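Hydrogen peroxide-inducible genes activator (Corynebacterium glutamicum, PDB 6G1D) senses hydrogen peroxide as a LysR-type transcription factor and probably switches on peroxide-inducible genes. Local coordinates at residues I255-I258 with P259-T263; S290-A293 with E294-Q298. The protein carries 1 engineered substitution. All blocks are in the same frame, centred on the assembly; numbering follows the deposited sequence.

Contact 1. Residues I255-I258 with P259-T263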
# COMPACT_ATOMS: atom_id res chain seq x y z
N ILE B 255 -18.74 16.46 -19.22
CA ILE B 255 -20.15 16.83 -19.15
C ILE B 255 -21.09 15.76 -18.57
O ILE B 255 -22.09 16.10 -17.95
CB ILE B 255 -20.71 17.34 -20.47
CG1 ILE B 255 -20.58 16.33 -21.62
CG2 ILE B 255 -20.09 18.71 -20.82
CD1 ILE B 255 -21.50 16.71 -22.77
N SER B 256 -20.75 14.48 -18.71
CA SER B 256 -21.56 13.41 -18.09
C SER B 256 -21.58 13.52 -16.59
O SER B 256 -22.51 13.04 -15.97
CB SER B 256 -21.10 12.01 -18.51
OG SER B 256 -19.79 11.74 -18.01
N ALA B 257 -20.57 14.14 -15.97
CA ALA B 257 -20.58 14.36 -14.53
C ALA B 257 -21.60 15.42 -14.02
O ALA B 257 -21.91 15.45 -12.82
CB ALA B 257 -19.19 14.73 -14.03
N ILE B 258 -22.07 16.28 -14.90
CA ILE B 258 -22.87 17.45 -14.49
C ILE B 258 -23.99 17.13 -13.51
O ILE B 258 -24.04 17.71 -12.43
CB ILE B 258 -23.32 18.27 -15.71
CG1 ILE B 258 -22.11 19.03 -16.29
CG2 ILE B 258 -24.42 19.27 -15.38
CD1 ILE B 258 -22.32 19.57 -17.68
N PRO B 259 -24.88 16.17 -13.84
CA PRO B 259 -26.02 16.00 -12.93
C PRO B 259 -25.63 15.44 -11.58
O PRO B 259 -26.40 15.55 -10.65
CB PRO B 259 -26.92 14.99 -13.65
CG PRO B 259 -26.45 14.94 -15.05
CD PRO B 259 -25.00 15.35 -15.06
N TRP B 260 -24.47 14.81 -11.50
CA TRP B 260 -24.05 14.09 -10.29
C TRP B 260 -23.15 14.89 -9.38
O TRP B 260 -23.08 14.61 -8.21
CB TRP B 260 -23.35 12.78 -10.70
CG TRP B 260 -24.25 11.92 -11.50
CD1 TRP B 260 -24.28 11.81 -12.83
CD2 TRP B 260 -25.33 11.13 -11.00
NE1 TRP B 260 -25.29 10.94 -13.23
CE2 TRP B 260 -25.91 10.48 -12.10
CE3 TRP B 260 -25.81 10.86 -9.72
CZ2 TRP B 260 -27.02 9.65 -11.98
CZ3 TRP B 260 -26.91 9.99 -9.59
CH2 TRP B 260 -27.51 9.42 -10.72
N GLU B 261 -22.44 15.86 -9.96
CA GLU B 261 -21.41 16.61 -9.25
C GLU B 261 -21.65 18.13 -9.21
O GLU B 261 -21.22 18.76 -8.25
CB GLU B 261 -20.04 16.37 -9.92
CG GLU B 261 -19.59 14.92 -10.10
CD GLU B 261 -19.35 14.12 -8.80
OE1 GLU B 261 -19.44 14.71 -7.71
OE2 GLU B 261 -19.05 12.87 -8.89
N CYS B 262 -22.30 18.69 -10.23
CA CYS B 262 -22.31 20.14 -10.46
C CYS B 262 -23.60 20.87 -10.15
O CYS B 262 -23.69 22.04 -10.46
CB CYS B 262 -21.99 20.46 -11.91
SG CYS B 262 -20.46 19.76 -12.43
N THR B 263 -24.57 20.18 -9.55
CA THR B 263 -25.85 20.78 -9.17
C THR B 263 -25.92 21.13 -7.70
O THR B 263 -26.88 21.78 -7.28
CB THR B 263 -27.03 19.86 -9.50
OG1 THR B 263 -26.92 18.66 -8.73
CG2 THR B 263 -27.03 19.53 -10.99
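Ile-258 lays its CB against the ring of Pro-259, CB to CD 3.4 Å, a closeness imposed by the peptide bond that joins them, at the start of the short helix 258-261 that follows strand 251-254 in the LysR substrate-binding domain. The chain enters through the 3-10 segment 255-257. Ala-257 O then takes two donors: Trp-260 N at 3.0 Å comes from above the carbonyl plane, whereas Glu-261 N at 2.9 Å lies nearly in line with the C=O bond (172°). This mixes an i+3 with an i+4 link. The indole of Trp-260 turns its edge to Ser-256 O, with CD1 3.8 Å away in the ring plane; its ring also meets Tyr-113, and Gln-242 of the second subunit packs on it. Glu-261 runs its CG past Ala-257 CB at 4.0 Å and then bends at chi2 (-65°), carrying its buried carboxylate to Tyr-113, Thr-238 and Arg-264, which hold it. The next residue, Cys-262, donates its N to Ile-258 O at 3.0 Å. With its sulfur beside its own backbone N (chi1 -56°), Cys-262 brings SG to 4.3 Å from Ile-258 CG1.

Contact 2. Residues S290-A293 with E294-Q298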
# COMPACT_ATOMS: atom_id res chain seq x y z
N SER B 290 -8.45 -11.49 -28.68
CA SER B 290 -9.80 -11.92 -28.37
C SER B 290 -10.57 -12.31 -29.64
O SER B 290 -10.38 -11.72 -30.71
CB SER B 290 -10.57 -10.80 -27.63
OG SER B 290 -11.91 -11.18 -27.35
N SER B 291 -11.42 -13.31 -29.50
CA SER B 291 -12.30 -13.71 -30.58
C SER B 291 -13.68 -13.09 -30.43
O SER B 291 -14.57 -13.33 -31.23
CB SER B 291 -12.42 -15.23 -30.60
OG SER B 291 -12.89 -15.67 -29.34
N ARG B 292 -13.87 -12.23 -29.41
CA ARG B 292 -15.19 -11.66 -29.10
C ARG B 292 -15.40 -10.25 -29.66
O ARG B 292 -16.27 -9.51 -29.18
CB ARG B 292 -15.38 -11.68 -27.58
CG ARG B 292 -15.22 -13.04 -26.93
CD ARG B 292 -15.33 -12.98 -25.43
NE ARG B 292 -16.69 -12.68 -25.03
CZ ARG B 292 -17.10 -12.43 -23.79
NH1 ARG B 292 -16.26 -12.49 -22.77
NH2 ARG B 292 -18.39 -12.20 -23.58
N ALA B 293 -14.67 -9.90 -30.72
CA ALA B 293 -14.83 -8.59 -31.38
C ALA B 293 -16.31 -8.24 -31.60
O ALA B 293 -16.73 -7.11 -31.33
CB ALA B 293 -14.12 -8.60 -32.73
N GLU B 294 -17.09 -9.19 -32.11
CA GLU B 294 -18.48 -8.95 -32.48
C GLU B 294 -19.32 -8.56 -31.26
O GLU B 294 -20.10 -7.64 -31.34
CB GLU B 294 -19.09 -10.16 -33.19
CG GLU B 294 -20.31 -9.85 -34.05
CD GLU B 294 -21.00 -11.08 -34.61
OE1 GLU B 294 -21.04 -12.13 -33.93
OE2 GLU B 294 -21.54 -10.99 -35.73
N GLU B 295 -19.17 -9.27 -30.16
CA GLU B 295 -19.83 -8.93 -28.90
C GLU B 295 -19.38 -7.58 -28.32
O GLU B 295 -20.20 -6.84 -27.83
CB GLU B 295 -19.57 -9.96 -27.81
CG GLU B 295 -20.22 -11.29 -27.98
CD GLU B 295 -19.79 -12.24 -26.87
OE1 GLU B 295 -20.35 -12.14 -25.75
OE2 GLU B 295 -18.89 -13.07 -27.14
N PHE B 296 -18.08 -7.32 -28.35
CA PHE B 296 -17.56 -6.07 -27.83
C PHE B 296 -18.04 -4.87 -28.68
O PHE B 296 -18.29 -3.82 -28.14
CB PHE B 296 -16.04 -6.09 -27.71
CG PHE B 296 -15.50 -7.15 -26.78
CD1 PHE B 296 -16.28 -7.75 -25.78
CD2 PHE B 296 -14.17 -7.51 -26.90
CE1 PHE B 296 -15.73 -8.70 -24.94
CE2 PHE B 296 -13.64 -8.48 -26.06
CZ PHE B 296 -14.42 -9.06 -25.07
N GLU B 297 -18.19 -5.08 -29.99
CA GLU B 297 -18.77 -4.10 -30.90
C GLU B 297 -20.25 -3.81 -30.57
O GLU B 297 -20.71 -2.68 -30.70
CB GLU B 297 -18.69 -4.57 -32.35
CG GLU B 297 -18.59 -3.48 -33.36
CD GLU B 297 -17.20 -2.87 -33.41
OE1 GLU B 297 -16.22 -3.65 -33.50
OE2 GLU B 297 -17.08 -1.61 -33.37
N GLN B 298 -20.98 -4.85 -30.16
CA GLN B 298 -22.35 -4.64 -29.70
C GLN B 298 -22.34 -3.91 -28.37
O GLN B 298 -23.19 -3.06 -28.13
CB GLN B 298 -23.12 -5.96 -29.50
CG GLN B 298 -23.66 -6.63 -30.74
CD GLN B 298 -24.12 -8.06 -30.44
OE1 GLN B 298 -23.34 -8.99 -30.62
NE2 GLN B 298 -25.38 -8.26 -29.97
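Arg-292, at the N-cap position of helix 293-316, reaches along the first turn to Glu-295 and sets its CB over the ring of Phe-296. The guanidinium grips the carboxylate side-on, one nitrogen to each oxygen: NE to OE2 at 3.1 Å and NH2 to OE1 at 2.9 Å. Both bonds are nearly straight, the second at 176°. From the arginine's side the oxygens lie close to the guanidinium plane, but the nitrogens meet each oxygen from above the carboxylate plane, since the two flat groups are turned 43° apart. The bend of the arginine chain at chi3 (70°) turns NE and NH2 toward the Glu-295 carboxylate, while Glu-295 stays extended beyond CG. Two bonds of this kind should limit rotation of both charged groups.

Phe-296 supplies the apolar side. Arg-292 CB stands over the ring face in a CH-pi contact, 4.0 Å from the centroid, and Phe-296 CE1 in turn lies over one face of the guanidinium, the two planes being about midway between parallel and perpendicular. Arg-292 O overhangs the same phenyl ring while accepting the nearly straight helical bond from Phe-296 N at 3.0 Å. Next along the helix, Ala-293 O receives Glu-297 N at 2.8 Å. Before the helix, Ser-290 OG accepts from Arg-292 N at 3.0 Å, forming an ST turn, and the same oxygen touches Phe-296 CE2 at 3.5 Å.

Glu-295 OE1 has a second partner in Leu-98 N, in the loop before strand 100-106. Leu-102 of that strand packs against both Arg-292 and Phe-296, and Tyr-286, near the end of strand 267-287, meets Phe-296 edge-to-face, so this first helical turn is seated against two strands of the mixed sheet.

In the fold
Contacts 1 and 2 lie in series along the LysR substrate-binding domain, their centres 31 Å apart and their nearest atoms about 18 Å, so they do not touch. Strand 267-287 runs between them in sequence, and helix 293-316 links them in space: contact 2 forms its first turn, while Val-311, Ala-310 and Leu-313 near its far end pack against residues 255-260 of contact 1. Both also meet the mixed sheet, contact 1 through strand 164-179 and contact 2 through strand 100-106. Contact 1 reaches the second subunit through Trp-260, whose side chain is about 3 Å from a bound 1,2-ethanediol, probably from the crystallisation liquor; contact 2 touches no other chain of the assembly.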